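Local coordinates for protein flavohemoglobin (PDB 6O0A) that probably detoxifies nitric oxide, oxidising it to nitrate with dioxygen at a heme, fed by electrons from a reduced nicotinamide cofactor through FAD, at residues 18-23 with 143-148; 38-43 with 72-77; 97-102 with 152-157. All blocks are in the same frame, centred on the assembly; numbering follows the deposited sequence.

All three contacts lie in the helical globin part of the chain, and each reaches the heme with at least one residue. Contact 1 ties the N-terminal arm to helix 137-163 at the surface, with its centre about 16 Å from that of contact 3, which uses the same helix further on. Contact 2 packs helix 25-53 against the start of helix 75-89 and is nested in sequence within the loop that contact 1 closes. Contacts 2 and 3 have centres about 19 Å apart and serve opposite faces of the heme: Leu76 lies over one, Val102 and Leu154 over the other. FAD is about 11 Å from the side chains of Ala73 and Val102.

Contact 1 of 3, residues 18-23 with 143-148; sequences SGLSTK and WTEVYW. With HEM (protoporphyrin IX containing Fe), chain C.
Glu145 OE1 is gripped by two serine hydroxyls: Ser21 OG, at 2.7 Å, and the OG of Ser24. The other oxygen, OE2, accepts a hydrogen bond from a backbone amide. Ser21 N reaches Glu145 OE2 at 2.6 Å, with an angle of 154° at the hydrogen. Both bonds from Ser21 arrive on the syn side. The hydroxyl uses the syn lone pair of OE1, while the amide comes in 25° out of the carboxylate plane. Ser21 OG can do this because it lies between its own backbone N and carbonyl carbon (chi1 73°), close to the amide that shares the carboxylate. It also accepts a bond from Ser24 N. Glu145 reaches out fully extended from helix 137-163, the globin H helix, and pins the arm ahead of helix 25-53. Leu20 crosses beside it, with Leu20 CD1 3.5 Å from Glu145 OE2 and 4.0 Å from Val146 CG2. On another side of the helix Tyr147 belongs to the heme pocket, and its CE2 lies 3.6 Å from the vinyl carbon CBB of the heme. With three donors around it, the Glu145 carboxylate is probably ionised, and its rotation is fixed by the paired grip of Ser21.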
loop_
_atom_site.group_PDB
_atom_site.type_symbol
_atom_site.label_atom_id
_atom_site.label_comp_id
_atom_site.label_asym_id
_atom_site.label_seq_id
_atom_site.Cartn_x
_atom_site.Cartn_y
_atom_site.Cartn_z
ATOM N N SER A 18 17.579 12.599 19.129
ATOM C CA SER A 18 17.059 12.342 20.471
ATOM C C SER A 18 15.880 11.372 20.427
ATOM O O SER A 18 14.855 11.671 19.822
ATOM C CB SER A 18 16.640 13.651 21.150
ATOM O OG SER A 18 17.690 14.184 21.948
ATOM N N GLY A 19 16.035 10.210 21.069
ATOM C CA GLY A 19 14.991 9.201 21.121
ATOM C C GLY A 19 13.960 9.490 22.193
ATOM O O GLY A 19 13.682 10.648 22.525
ATOM N N LEU A 20 13.377 8.424 22.747
ATOM C CA LEU A 20 12.386 8.592 23.807
ATOM C C LEU A 20 13.088 8.873 25.126
ATOM O O LEU A 20 13.962 8.106 25.552
ATOM C CB LEU A 20 11.494 7.361 23.949
ATOM C CG LEU A 20 10.357 7.562 24.960
ATOM C CD1 LEU A 20 9.418 8.673 24.504
ATOM C CD2 LEU A 20 9.590 6.267 25.231
ATOM N N SER A 21 12.700 9.971 25.768
ATOM C CA SER A 21 13.359 10.430 26.982
ATOM C C SER A 21 13.185 9.442 28.135
ATOM O O SER A 21 12.172 8.750 28.253
ATOM C CB SER A 21 12.809 11.788 27.403
ATOM O OG SER A 21 11.497 11.649 27.946
ATOM N N THR A 22 14.197 9.406 29.004
ATOM C CA THR A 22 14.116 8.619 30.229
ATOM C C THR A 22 12.885 8.993 31.045
ATOM O O THR A 22 12.247 8.131 31.661
ATOM C CB THR A 22 15.392 8.828 31.042
ATOM O OG1 THR A 22 16.517 8.406 30.254
ATOM C CG2 THR A 22 15.346 8.048 32.348
ATOM N N LYS A 23 12.531 10.276 31.054
ATOM C CA LYS A 23 11.354 10.707 31.804
ATOM C C LYS A 23 10.085 10.049 31.273
ATOM O O LYS A 23 9.208 9.650 32.052
ATOM C CB LYS A 23 11.237 12.228 31.738
ATOM C CG LYS A 23 10.109 12.842 32.556
ATOM C CD LYS A 23 10.122 14.352 32.350
ATOM C CE LYS A 23 9.405 15.107 33.468
ATOM N NZ LYS A 23 7.942 15.220 33.237
ATOM N N TRP A 143 3.044 10.971 25.832
ATOM C CA TRP A 143 2.515 10.565 24.533
ATOM C C TRP A 143 2.740 11.636 23.469
ATOM O O TRP A 143 2.913 11.313 22.286
ATOM C CB TRP A 143 1.034 10.189 24.673
ATOM C CG TRP A 143 0.917 8.816 25.270
ATOM C CD1 TRP A 143 0.711 8.498 26.588
ATOM C CD2 TRP A 143 1.106 7.567 24.582
ATOM N NE1 TRP A 143 0.721 7.123 26.751
ATOM C CE2 TRP A 143 0.961 6.534 25.536
ATOM C CE3 TRP A 143 1.369 7.225 23.253
ATOM C CZ2 TRP A 143 1.071 5.183 25.197
ATOM C CZ3 TRP A 143 1.471 5.885 22.917
ATOM C CH2 TRP A 143 1.319 4.881 23.887
ATOM N N THR A 144 2.778 12.907 23.868
ATOM C CA THR A 144 3.177 13.955 22.935
ATOM C C THR A 144 4.600 13.731 22.426
ATOM O O THR A 144 4.874 13.905 21.232
ATOM C CB THR A 144 3.027 15.316 23.615
ATOM O OG1 THR A 144 1.637 15.529 23.899
ATOM C CG2 THR A 144 3.559 16.441 22.735
ATOM N N GLU A 145 5.521 13.342 23.317
ATOM C CA GLU A 145 6.878 13.045 22.878
ATOM C C GLU A 145 6.884 11.910 21.858
ATOM O O GLU A 145 7.560 11.999 20.827
ATOM C CB GLU A 145 7.758 12.686 24.072
ATOM C CG GLU A 145 9.222 12.532 23.661
ATOM C CD GLU A 145 10.145 12.168 24.810
ATOM O OE1 GLU A 145 9.754 12.340 25.985
ATOM O OE2 GLU A 145 11.269 11.702 24.524
ATOM N N VAL A 146 6.129 10.841 22.137
ATOM C CA VAL A 146 6.004 9.720 21.209
ATOM C C VAL A 146 5.474 10.203 19.865
ATOM O O VAL A 146 6.031 9.884 18.810
ATOM C CB VAL A 146 5.099 8.625 21.809
ATOM C CG1 VAL A 146 4.823 7.507 20.794
ATOM C CG2 VAL A 146 5.716 8.052 23.069
ATOM N N TYR A 147 4.405 11.008 19.887
ATOM C CA TYR A 147 3.843 11.516 18.640
ATOM C C TYR A 147 4.890 12.265 17.822
ATOM O O TYR A 147 5.015 12.054 16.613
ATOM C CB TYR A 147 2.642 12.432 18.911
ATOM C CG TYR A 147 2.056 12.995 17.619
ATOM C CD1 TYR A 147 2.539 14.180 17.051
ATOM C CD2 TYR A 147 1.048 12.318 16.944
ATOM C CE1 TYR A 147 2.016 14.681 15.851
ATOM C CE2 TYR A 147 0.516 12.813 15.747
ATOM C CZ TYR A 147 1.013 13.986 15.207
ATOM O OH TYR A 147 0.483 14.464 14.017
ATOM N N TRP A 148 5.622 13.186 18.451
ATOM C CA TRP A 148 6.507 14.034 17.660
ATOM C C TRP A 148 7.761 13.301 17.200
ATOM O O TRP A 148 8.312 13.638 16.145
ATOM C CB TRP A 148 6.847 15.314 18.435
ATOM C CG TRP A 148 5.673 16.256 18.361
ATOM C CD1 TRP A 148 4.875 16.669 19.387
ATOM C CD2 TRP A 148 5.117 16.826 17.168
ATOM N NE1 TRP A 148 3.876 17.489 18.911
ATOM C CE2 TRP A 148 4.004 17.599 17.551
ATOM C CE3 TRP A 148 5.466 16.771 15.812
ATOM C CZ2 TRP A 148 3.236 18.311 16.627
ATOM C CZ3 TRP A 148 4.703 17.479 14.899
ATOM C CH2 TRP A 148 3.601 18.233 15.309
HETATM C CHA HEM C . -2.632 6.618 6.115
HETATM C CHB HEM C . -0.034 6.916 10.232
HETATM C CHC HEM C . -0.186 11.759 9.969
HETATM C CHD HEM C . -3.307 11.439 6.270
HETATM C C1A HEM C . -1.897 6.278 7.237
HETATM C C2A HEM C . -1.573 4.937 7.671
HETATM C C3A HEM C . -0.855 5.019 8.797
HETATM C C4A HEM C . -0.710 6.421 9.137
HETATM C CMA HEM C . -0.288 3.849 9.626
HETATM C CAA HEM C . -1.969 3.645 6.924
HETATM C CBA HEM C . -0.826 3.386 5.945
HETATM C CGA HEM C . -1.143 2.183 5.091
HETATM O O1A HEM C . -2.257 2.130 4.511
HETATM O O2A HEM C . -0.283 1.276 4.986
HETATM C C1B HEM C . 0.164 8.251 10.522
HETATM C C2B HEM C . 0.906 8.781 11.650
HETATM C C3B HEM C . 0.850 10.126 11.590
HETATM C C4B HEM C . 0.090 10.482 10.405
HETATM C CMB HEM C . 1.583 7.887 12.708
HETATM C CAB HEM C . 1.480 11.180 12.535
HETATM C CBB HEM C . 2.447 10.924 13.431
HETATM C C1C HEM C . -1.077 12.082 8.968
HETATM C C2C HEM C . -1.506 13.417 8.637
HETATM C C3C HEM C . -2.371 13.342 7.608
HETATM C C4C HEM C . -2.520 11.942 7.277
HETATM C CMC HEM C . -0.981 14.672 9.369
HETATM C CAC HEM C . -3.160 14.462 6.878
HETATM C CBC HEM C . -3.515 15.611 7.484
HETATM C C1D HEM C . -3.378 10.107 5.917
HETATM C C2D HEM C . -4.201 9.588 4.839
HETATM C C3D HEM C . -4.034 8.268 4.793
HETATM C C4D HEM C . -3.089 7.889 5.832
HETATM C CMD HEM C . -5.113 10.454 3.940
HETATM C CAD HEM C . -4.726 7.312 3.798
HETATM C CBD HEM C . -5.764 6.503 4.572
HETATM C CGD HEM C . -7.035 7.293 4.791
HETATM O O1D HEM C . -7.568 7.887 3.815
HETATM O O2D HEM C . -7.536 7.311 5.950
HETATM N NA HEM C . -1.353 7.160 8.158
HETATM N NB HEM C . -0.318 9.313 9.789
HETATM N NC HEM C . -1.708 11.196 8.115
HETATM N ND HEM C . -2.705 9.048 6.493
HETATM FE FE HEM C . -1.290 9.191 7.988
#

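Contact 2 of 3, residues 38-43 with 72-77; sequences RIPHIT and QARALA. With HEM (protoporphyrin IX containing Fe), chain C.
Ile39 meets Ala77 where helix 25-53 passes the start of helix 75-89. Its CD1 methyl lies 3.7 Å from Ala77 CB. The Ile39 CG1 branch stands anti to the carbonyl carbon (chi1 -77°) and carries that methyl across to the alanine, whose small side chain lets the backbones come close. Pro40 follows, at a kink where the amides of residues 40 and 41 lack the regular helical bonds to the turn before. Pro40 CB sits over one face of the Arg74 guanidinium, near its rim and 3.7 Å above the plane. Arg74 is extended from CG to NE, which carries the guanidinium out to lie with one face toward Pro40 CB. Helix 25-53 appears to join the A and B helices of the globin fold, with 38-43 at the start of B; helix 75-89 corresponds to E. B and E line the distal side of the heme. Leu76, on the heme side of the second segment, puts CG 3.3 Å from the pyrrole nitrogen NB of the heme. It also touches Tyr47, further along helix 25-53. Thr43 ends the walk, crossing Arg74 at about a right angle. Its CG2 methyl is 3.8 Å from Ala73 O, and its OG1 packs 3.8 Å from Arg74 CA. One water fills the join beside this hydroxyl. It is bonded to Thr43 OG1 at 2.9 Å, donates to Ala73 O and accepts from Ala77 N at 3.0 Å.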
loop_
_atom_site.group_PDB
_atom_site.type_symbol
_atom_site.label_atom_id
_atom_site.label_comp_id
_atom_site.label_asym_id
_atom_site.label_seq_id
_atom_site.Cartn_x
_atom_site.Cartn_y
_atom_site.Cartn_z
ATOM N N ARG A 38 -8.135 2.202 24.428
ATOM C CA ARG A 38 -9.016 3.311 24.095
ATOM C C ARG A 38 -8.892 3.776 22.646
ATOM O O ARG A 38 -9.716 4.586 22.214
ATOM C CB ARG A 38 -8.758 4.496 25.043
ATOM C CG ARG A 38 -8.989 4.185 26.524
ATOM C CD ARG A 38 -10.354 3.540 26.749
ATOM N NE ARG A 38 -11.449 4.399 26.303
ATOM C CZ ARG A 38 -12.719 4.013 26.214
ATOM N NH1 ARG A 38 -13.065 2.770 26.539
ATOM N NH2 ARG A 38 -13.646 4.864 25.787
ATOM N N ILE A 39 -7.903 3.276 21.883
ATOM C CA ILE A 39 -7.729 3.709 20.487
ATOM C C ILE A 39 -9.000 3.570 19.649
ATOM O O ILE A 39 -9.365 4.537 18.965
ATOM C CB ILE A 39 -6.530 2.990 19.853
ATOM C CG1 ILE A 39 -5.203 3.594 20.333
ATOM C CG2 ILE A 39 -6.658 2.964 18.312
ATOM C CD1 ILE A 39 -5.107 5.089 20.176
ATOM N N PRO A 40 -9.685 2.417 19.615
ATOM C CA PRO A 40 -10.905 2.326 18.792
ATOM C C PRO A 40 -11.964 3.336 19.170
ATOM O O PRO A 40 -12.786 3.715 18.326
ATOM C CB PRO A 40 -11.395 0.891 19.045
ATOM C CG PRO A 40 -10.191 0.153 19.478
ATOM C CD PRO A 40 -9.364 1.122 20.248
ATOM N N HIS A 41 -11.986 3.770 20.428
ATOM C CA HIS A 41 -12.963 4.767 20.832
ATOM C C HIS A 41 -12.478 6.175 20.522
ATOM O O HIS A 41 -13.289 7.042 20.182
ATOM C CB HIS A 41 -13.271 4.612 22.321
ATOM C CG HIS A 41 -13.741 3.240 22.694
ATOM N ND1 HIS A 41 -12.884 2.165 22.809
ATOM C CD2 HIS A 41 -14.980 2.764 22.963
ATOM C CE1 HIS A 41 -13.574 1.088 23.141
ATOM N NE2 HIS A 41 -14.848 1.425 23.241
ATOM N N ILE A 42 -11.166 6.408 20.592
ATOM C CA ILE A 42 -10.643 7.757 20.377
ATOM C C ILE A 42 -10.657 8.122 18.893
ATOM O O ILE A 42 -10.948 9.266 18.522
ATOM C CB ILE A 42 -9.233 7.861 20.987
ATOM C CG1 ILE A 42 -9.308 7.782 22.515
ATOM C CG2 ILE A 42 -8.523 9.145 20.544
ATOM C CD1 ILE A 42 -7.978 7.556 23.194
ATOM N N THR A 43 -10.354 7.155 18.019
ATOM C CA THR A 43 -10.224 7.347 16.573
ATOM C C THR A 43 -11.389 8.085 15.919
ATOM O O THR A 43 -11.164 9.099 15.241
ATOM C CB THR A 43 -10.035 5.985 15.884
ATOM O OG1 THR A 43 -8.724 5.498 16.160
ATOM C CG2 THR A 43 -10.232 6.104 14.377
ATOM N N GLN A 72 -10.566 0.597 9.338
ATOM C CA GLN A 72 -9.450 1.061 8.522
ATOM C C GLN A 72 -8.827 2.313 9.126
ATOM O O GLN A 72 -7.616 2.368 9.363
ATOM C CB GLN A 72 -9.921 1.315 7.085
ATOM N N ALA A 73 -9.655 3.309 9.430
ATOM C CA ALA A 73 -9.163 4.584 9.949
ATOM C C ALA A 73 -8.402 4.454 11.267
ATOM O O ALA A 73 -7.669 5.379 11.629
ATOM C CB ALA A 73 -10.334 5.551 10.131
ATOM N N ARG A 74 -8.548 3.338 11.997
ATOM C CA ARG A 74 -7.802 3.167 13.243
ATOM C C ARG A 74 -6.294 3.074 13.021
ATOM O O ARG A 74 -5.529 3.185 13.986
ATOM C CB ARG A 74 -8.258 1.895 13.966
ATOM C CG ARG A 74 -9.676 1.945 14.481
ATOM C CD ARG A 74 -10.092 0.578 14.990
ATOM N NE ARG A 74 -11.516 0.522 15.305
ATOM C CZ ARG A 74 -12.190 -0.610 15.474
ATOM N NH1 ARG A 74 -11.560 -1.772 15.352
ATOM N NH2 ARG A 74 -13.485 -0.584 15.758
ATOM N N ALA A 75 -5.855 2.844 11.779
ATOM C CA ALA A 75 -4.449 2.547 11.530
ATOM C C ALA A 75 -3.539 3.681 11.992
ATOM O O ALA A 75 -2.444 3.427 12.511
ATOM C CB ALA A 75 -4.236 2.250 10.044
ATOM N N LEU A 76 -3.976 4.936 11.828
ATOM C CA LEU A 76 -3.117 6.074 12.151
ATOM C C LEU A 76 -2.760 6.072 13.632
ATOM O O LEU A 76 -1.581 6.056 14.002
ATOM C CB LEU A 76 -3.795 7.396 11.759
ATOM C CG LEU A 76 -2.944 8.689 11.773
ATOM C CD1 LEU A 76 -3.537 9.781 10.867
ATOM C CD2 LEU A 76 -2.716 9.262 13.179
ATOM N N ALA A 77 -3.772 6.096 14.499
ATOM C CA ALA A 77 -3.493 6.055 15.931
ATOM C C ALA A 77 -2.890 4.713 16.336
ATOM O O ALA A 77 -2.023 4.653 17.219
ATOM C CB ALA A 77 -4.769 6.342 16.724
HETATM C CHA HEM C . -2.632 6.618 6.115
HETATM C CHB HEM C . -0.034 6.916 10.232
HETATM C CHC HEM C . -0.186 11.759 9.969
HETATM C CHD HEM C . -3.307 11.439 6.270
HETATM C C1A HEM C . -1.897 6.278 7.237
HETATM C C2A HEM C . -1.573 4.937 7.671
HETATM C C3A HEM C . -0.855 5.019 8.797
HETATM C C4A HEM C . -0.710 6.421 9.137
HETATM C CMA HEM C . -0.288 3.849 9.626
HETATM C CAA HEM C . -1.969 3.645 6.924
HETATM C CBA HEM C . -0.826 3.386 5.945
HETATM C CGA HEM C . -1.143 2.183 5.091
HETATM O O1A HEM C . -2.257 2.130 4.511
HETATM O O2A HEM C . -0.283 1.276 4.986
HETATM C C1B HEM C . 0.164 8.251 10.522
HETATM C C2B HEM C . 0.906 8.781 11.650
HETATM C C3B HEM C . 0.850 10.126 11.590
HETATM C C4B HEM C . 0.090 10.482 10.405
HETATM C CMB HEM C . 1.583 7.887 12.708
HETATM C CAB HEM C . 1.480 11.180 12.535
HETATM C CBB HEM C . 2.447 10.924 13.431
HETATM C C1C HEM C . -1.077 12.082 8.968
HETATM C C2C HEM C . -1.506 13.417 8.637
HETATM C C3C HEM C . -2.371 13.342 7.608
HETATM C C4C HEM C . -2.520 11.942 7.277
HETATM C CMC HEM C . -0.981 14.672 9.369
HETATM C CAC HEM C . -3.160 14.462 6.878
HETATM C CBC HEM C . -3.515 15.611 7.484
HETATM C C1D HEM C . -3.378 10.107 5.917
HETATM C C2D HEM C . -4.201 9.588 4.839
HETATM C C3D HEM C . -4.034 8.268 4.793
HETATM C C4D HEM C . -3.089 7.889 5.832
HETATM C CMD HEM C . -5.113 10.454 3.940
HETATM C CAD HEM C . -4.726 7.312 3.798
HETATM C CBD HEM C . -5.764 6.503 4.572
HETATM C CGD HEM C . -7.035 7.293 4.791
HETATM O O1D HEM C . -7.568 7.887 3.815
HETATM O O2D HEM C . -7.536 7.311 5.950
HETATM N NA HEM C . -1.353 7.160 8.158
HETATM N NB HEM C . -0.318 9.313 9.789
HETATM N NC HEM C . -1.708 11.196 8.115
HETATM N ND HEM C . -2.705 9.048 6.493
HETATM FE FE HEM C . -1.290 9.191 7.988
HETATM O O HOH W 1 -6.755 6.392 14.187
#

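Contact 3 of 3, residues 97-102 with 152-157; sequences EMLSRV and RALINL. With HEM (protoporphyrin IX containing Fe), chain C.
The proximal wall of the heme pocket is built here, where helix 96-108 crosses helix 137-163. His106, one turn beyond Val102, is at the position of the proximal heme ligand in flavohemoglobins, and Leu154 touches it. The axes of the two short segments approach to 9.6 Å and cross at -55°. Leu99 is the central side chain and divides its surface among three partners. Leu99 CD1 rests 3.8 Å from Ala153 CB. Leu99 CD2 meets the CD2 methyl of Leu154, the two side chains crossing at about a right angle. Leu99 CB takes the CD1 methyl of Leu157 at 3.7 Å. With CG anti to the carbonyl carbon (chi1 -68°), Leu99 directs its methyls to Ala153 and Leu154 and leaves CB for Leu157. Leu154 CD2 also lies 3.6 Å from Leu99 O and 4.0 Å from Val102 CG1, so this one methyl fills the angle between the first helix's backbone and its valine. The other methyl, Leu154 CD1, turns to the heme and sits 3.9 Å from its C2B. Val102 shares that face of the porphyrin, with CG2 3.5 Å from the heme methyl CMA. Arg101 holds the porphyrin at its rim. Its NE donates to the propionate oxygen O2A of the heme at 3.0 Å, and the propionate oxygen meets the guanidinium at its edge, in its plane. A bend at chi3 (65°) brings NE round to that oxygen. The positive charge of Arg101 would favour an ionised propionate. Ser100 points away from the second helix and bonds through OG to Asp267, in the flavin-binding part of the chain. The crossing is typical of the F and H helices of the globin fold.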
loop_
_atom_site.group_PDB
_atom_site.type_symbol
_atom_site.label_atom_id
_atom_site.label_comp_id
_atom_site.label_asym_id
_atom_site.label_seq_id
_atom_site.Cartn_x
_atom_site.Cartn_y
_atom_site.Cartn_z
ATOM N N GLU A 97 10.367 -0.544 8.471
ATOM C CA GLU A 97 9.414 -1.053 7.489
ATOM C C GLU A 97 8.087 -0.315 7.572
ATOM O O GLU A 97 7.525 0.089 6.546
ATOM C CB GLU A 97 9.187 -2.551 7.686
ATOM C CG GLU A 97 10.327 -3.433 7.230
ATOM C CD GLU A 97 9.890 -4.870 7.041
ATOM O OE1 GLU A 97 8.665 -5.112 6.947
ATOM O OE2 GLU A 97 10.769 -5.756 6.985
ATOM N N MET A 98 7.563 -0.134 8.790
ATOM C CA MET A 98 6.305 0.587 8.936
ATOM C C MET A 98 6.458 2.035 8.499
ATOM O O MET A 98 5.597 2.571 7.791
ATOM C CB MET A 98 5.809 0.522 10.382
ATOM C CG MET A 98 4.436 1.146 10.563
ATOM S SD MET A 98 3.879 1.172 12.280
ATOM C CE MET A 98 4.920 2.474 12.947
ATOM N N LEU A 99 7.553 2.683 8.911
ATOM C CA LEU A 99 7.758 4.084 8.562
ATOM C C LEU A 99 7.846 4.265 7.056
ATOM O O LEU A 99 7.292 5.223 6.509
ATOM C CB LEU A 99 9.025 4.616 9.231
ATOM C CG LEU A 99 8.953 4.733 10.755
ATOM C CD1 LEU A 99 10.042 5.661 11.274
ATOM C CD2 LEU A 99 7.584 5.212 11.171
ATOM N N SER A 100 8.545 3.356 6.373
ATOM C CA SER A 100 8.719 3.498 4.935
ATOM C C SER A 100 7.392 3.340 4.211
ATOM O O SER A 100 7.074 4.123 3.306
ATOM C CB SER A 100 9.743 2.480 4.431
ATOM O OG SER A 100 9.881 2.551 3.026
ATOM N N ARG A 101 6.594 2.346 4.614
ATOM C CA ARG A 101 5.293 2.145 3.980
ATOM C C ARG A 101 4.407 3.366 4.163
ATOM O O ARG A 101 3.769 3.831 3.210
ATOM C CB ARG A 101 4.613 0.901 4.547
ATOM C CG ARG A 101 3.342 0.503 3.805
ATOM C CD ARG A 101 2.615 -0.648 4.487
ATOM N NE ARG A 101 2.126 -0.274 5.811
ATOM C CZ ARG A 101 2.661 -0.687 6.958
ATOM N NH1 ARG A 101 3.704 -1.507 6.951
ATOM N NH2 ARG A 101 2.144 -0.282 8.111
ATOM N N VAL A 102 4.361 3.904 5.386
ATOM C CA VAL A 102 3.509 5.054 5.667
ATOM C C VAL A 102 3.998 6.285 4.914
ATOM O O VAL A 102 3.199 7.027 4.331
ATOM C CB VAL A 102 3.439 5.313 7.183
ATOM C CG1 VAL A 102 2.645 6.577 7.446
ATOM C CG2 VAL A 102 2.783 4.125 7.889
ATOM N N ARG A 152 8.301 13.481 13.261
ATOM C CA ARG A 152 9.554 13.992 12.712
ATOM C C ARG A 152 10.208 12.961 11.797
ATOM O O ARG A 152 10.746 13.313 10.741
ATOM C CB ARG A 152 10.511 14.404 13.839
ATOM C CG ARG A 152 10.050 15.640 14.615
ATOM C CD ARG A 152 11.108 16.112 15.605
ATOM N NE ARG A 152 10.529 16.718 16.803
ATOM C CZ ARG A 152 10.544 16.153 18.008
ATOM N NH1 ARG A 152 9.998 16.781 19.042
ATOM N NH2 ARG A 152 11.111 14.965 18.182
ATOM N N ALA A 153 10.170 11.682 12.189
ATOM C CA ALA A 153 10.737 10.622 11.358
ATOM C C ALA A 153 10.020 10.540 10.011
ATOM O O ALA A 153 10.661 10.459 8.958
ATOM C CB ALA A 153 10.654 9.288 12.096
ATOM N N LEU A 154 8.687 10.572 10.030
ATOM C CA LEU A 154 7.914 10.510 8.790
ATOM C C LEU A 154 8.153 11.737 7.917
ATOM O O LEU A 154 8.327 11.615 6.698
ATOM C CB LEU A 154 6.427 10.372 9.111
ATOM C CG LEU A 154 5.983 9.023 9.677
ATOM C CD1 LEU A 154 4.519 9.084 10.119
ATOM C CD2 LEU A 154 6.212 7.923 8.630
ATOM N N ILE A 155 8.162 12.926 8.522
ATOM C CA ILE A 155 8.421 14.156 7.777
ATOM C C ILE A 155 9.770 14.084 7.065
ATOM O O ILE A 155 9.895 14.464 5.890
ATOM C CB ILE A 155 8.333 15.368 8.730
ATOM C CG1 ILE A 155 6.868 15.669 9.049
ATOM C CG2 ILE A 155 9.042 16.580 8.144
ATOM C CD1 ILE A 155 6.663 16.534 10.289
ATOM N N ASN A 156 10.796 13.581 7.759
ATOM C CA ASN A 156 12.116 13.457 7.153
ATOM C C ASN A 156 12.102 12.490 5.978
ATOM O O ASN A 156 12.698 12.768 4.930
ATOM C CB ASN A 156 13.134 13.012 8.200
ATOM C CG ASN A 156 13.485 14.128 9.167
ATOM O OD1 ASN A 156 13.256 15.304 8.873
ATOM N ND2 ASN A 156 14.049 13.773 10.320
ATOM N N LEU A 157 11.429 11.347 6.134
ATOM C CA LEU A 157 11.334 10.393 5.032
ATOM C C LEU A 157 10.567 10.984 3.858
ATOM O O LEU A 157 10.958 10.811 2.697
ATOM C CB LEU A 157 10.662 9.100 5.504
ATOM C CG LEU A 157 11.463 8.220 6.468
ATOM C CD1 LEU A 157 10.629 7.055 6.976
ATOM C CD2 LEU A 157 12.730 7.712 5.793
HETATM C CHA HEM C . -2.632 6.618 6.115
HETATM C CHB HEM C . -0.034 6.916 10.232
HETATM C CHC HEM C . -0.186 11.759 9.969
HETATM C CHD HEM C . -3.307 11.439 6.270
HETATM C C1A HEM C . -1.897 6.278 7.237
HETATM C C2A HEM C . -1.573 4.937 7.671
HETATM C C3A HEM C . -0.855 5.019 8.797
HETATM C C4A HEM C . -0.710 6.421 9.137
HETATM C CMA HEM C . -0.288 3.849 9.626
HETATM C CAA HEM C . -1.969 3.645 6.924
HETATM C CBA HEM C . -0.826 3.386 5.945
HETATM C CGA HEM C . -1.143 2.183 5.091
HETATM O O1A HEM C . -2.257 2.130 4.511
HETATM O O2A HEM C . -0.283 1.276 4.986
HETATM C C1B HEM C . 0.164 8.251 10.522
HETATM C C2B HEM C . 0.906 8.781 11.650
HETATM C C3B HEM C . 0.850 10.126 11.590
HETATM C C4B HEM C . 0.090 10.482 10.405
HETATM C CMB HEM C . 1.583 7.887 12.708
HETATM C CAB HEM C . 1.480 11.180 12.535
HETATM C CBB HEM C . 2.447 10.924 13.431
HETATM C C1C HEM C . -1.077 12.082 8.968
HETATM C C2C HEM C . -1.506 13.417 8.637
HETATM C C3C HEM C . -2.371 13.342 7.608
HETATM C C4C HEM C . -2.520 11.942 7.277
HETATM C CMC HEM C . -0.981 14.672 9.369
HETATM C CAC HEM C . -3.160 14.462 6.878
HETATM C CBC HEM C . -3.515 15.611 7.484
HETATM C C1D HEM C . -3.378 10.107 5.917
HETATM C C2D HEM C . -4.201 9.588 4.839
HETATM C C3D HEM C . -4.034 8.268 4.793
HETATM C C4D HEM C . -3.089 7.889 5.832
HETATM C CMD HEM C . -5.113 10.454 3.940
HETATM C CAD HEM C . -4.726 7.312 3.798
HETATM C CBD HEM C . -5.764 6.503 4.572
HETATM C CGD HEM C . -7.035 7.293 4.791
HETATM O O1D HEM C . -7.568 7.887 3.815
HETATM O O2D HEM C . -7.536 7.311 5.950
HETATM N NA HEM C . -1.353 7.160 8.158
HETATM N NB HEM C . -0.318 9.313 9.789
HETATM N NC HEM C . -1.708 11.196 8.115
HETATM N ND HEM C . -2.705 9.048 6.493
HETATM FE FE HEM C . -1.290 9.191 7.988
#